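Medium/long-chain acyl-CoA thioesterase YigI (Shewanella oneidensis, PDB 3E8P) probably hydrolyses medium- and long-chain fatty acyl-CoA thioesters to the free fatty acid and coenzyme A. Local coordinates at residues 151-154 against 155-158. Sequence-based numbering, arbitrary orientation.
Sequences GTHI and AFGT
H153 and F156, three residues apart on one strand, meet through their rings. The histidine is approached by the CE1–CZ side of the phenylalanine: F156 CE1 lies 4.0 Å from H153 CG and 4.1 Å from H153 CB, and F156 CZ stands over one imidazole face, displaced toward its rim. With planes inclined at 58° and centroids 5.5 Å apart, the pair is an oblique van der Waals contact. The opposite face of the H153 ring is met from within 151-154, where the carbonyl O of G151 sits 4.1 Å above the plane, over the centre. With CG beside its own backbone N, the imidazole lies between that carbonyl and the F156 ring. H147 and E145 of strand 139-148 also touch H153, and E145 touches F156, so the ring pair lies against the neighbouring strand; R143 of the second subunit packs on F156.

In a regular strand residues three apart point to opposite sides; the backbone at I154 (phi -98°, psi -48°), close to the values usual for the first position of a classic bulge, brings H153 and F156 to the same one. I154 and A155 consequently both face L146, and both make backbone hydrogen bonds with it. Their side chains lie on the other side of the strand from the two rings and are buried; A155 touches T73 and L77 of helix 70-90. Two consecutive residues set against a single one on the antiparallel partner define a classic beta bulge, here at the start of strand 153-162 in the hairpin with strand 139-148, within a hotdog fold whose curved antiparallel sheet wraps around the long helix.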
loop_
_atom_site.group_PDB
_atom_site.type_symbol
_atom_site.label_atom_id
_atom_site.label_comp_id
_atom_site.label_asym_id
_atom_site.label_seq_id
_atom_site.Cartn_x
_atom_site.Cartn_y
_atom_site.Cartn_z
ATOM N N GLY A 151 16.045 3.023 20.274
ATOM C CA GLY A 151 16.153 2.096 19.158
ATOM C C GLY A 151 14.855 1.370 18.820
ATOM O O GLY A 151 14.785 0.648 17.826
ATOM N N THR A 152 13.824 1.563 19.636
ATOM C CA THR A 152 12.543 0.896 19.412
ATOM C C THR A 152 11.876 1.331 18.106
ATOM O O THR A 152 11.651 2.521 17.901
ATOM C CB THR A 152 11.583 1.186 20.571
ATOM O OG1 THR A 152 12.262 0.929 21.808
ATOM C CG2 THR A 152 10.329 0.293 20.476
ATOM N N HIS A 153 11.556 0.371 17.236
ATOM C CA HIS A 153 10.916 0.699 15.970
ATOM C C HIS A 153 9.487 1.179 16.187
ATOM O O HIS A 153 8.693 0.531 16.868
ATOM C CB HIS A 153 10.937 -0.508 15.022
ATOM C CG HIS A 153 12.316 -0.989 14.696
ATOM N ND1 HIS A 153 13.266 -0.180 14.102
ATOM C CD2 HIS A 153 12.908 -2.191 14.882
ATOM C CE1 HIS A 153 14.382 -0.868 13.936
ATOM N NE2 HIS A 153 14.191 -2.090 14.400
ATOM N N ILE A 154 9.176 2.325 15.598
ATOM C CA ILE A 154 7.866 2.934 15.728
ATOM C C ILE A 154 6.997 2.606 14.531
ATOM O O ILE A 154 5.845 2.186 14.676
ATOM C CB ILE A 154 7.996 4.469 15.853
ATOM C CG1 ILE A 154 8.873 4.807 17.054
ATOM C CG2 ILE A 154 6.641 5.100 16.038
ATOM C CD1 ILE A 154 8.356 4.242 18.375
ATOM N N ALA A 155 7.558 2.787 13.343
ATOM C CA ALA A 155 6.830 2.520 12.115
ATOM C C ALA A 155 7.786 2.232 10.968
ATOM O O ALA A 155 8.951 2.623 11.016
ATOM C CB ALA A 155 5.957 3.715 11.760
ATOM N N PHE A 156 7.280 1.527 9.955
ATOM C CA PHE A 156 8.049 1.218 8.760
ATOM C C PHE A 156 7.295 1.851 7.608
ATOM O O PHE A 156 6.083 2.042 7.675
ATOM C CB PHE A 156 8.122 -0.288 8.477
ATOM C CG PHE A 156 8.952 -1.068 9.453
ATOM C CD1 PHE A 156 9.973 -0.463 10.179
ATOM C CD2 PHE A 156 8.756 -2.436 9.585
ATOM C CE1 PHE A 156 10.794 -1.219 11.023
ATOM C CE2 PHE A 156 9.560 -3.200 10.415
ATOM C CZ PHE A 156 10.592 -2.584 11.143
ATOM N N GLY A 157 8.014 2.157 6.540
ATOM C CA GLY A 157 7.379 2.733 5.374
ATOM C C GLY A 157 7.949 2.150 4.089
ATOM O O GLY A 157 8.982 1.480 4.094
ATOM N N THR A 158 7.244 2.378 2.990
ATOM C CA THR A 158 7.694 1.954 1.670
ATOM C C THR A 158 7.180 3.051 0.744
ATOM O O THR A 158 5.983 3.348 0.736
ATOM C CB THR A 158 7.094 0.590 1.248
ATOM O OG1 THR A 158 7.463 -0.407 2.202
ATOM C CG2 THR A 158 7.611 0.160 -0.126
#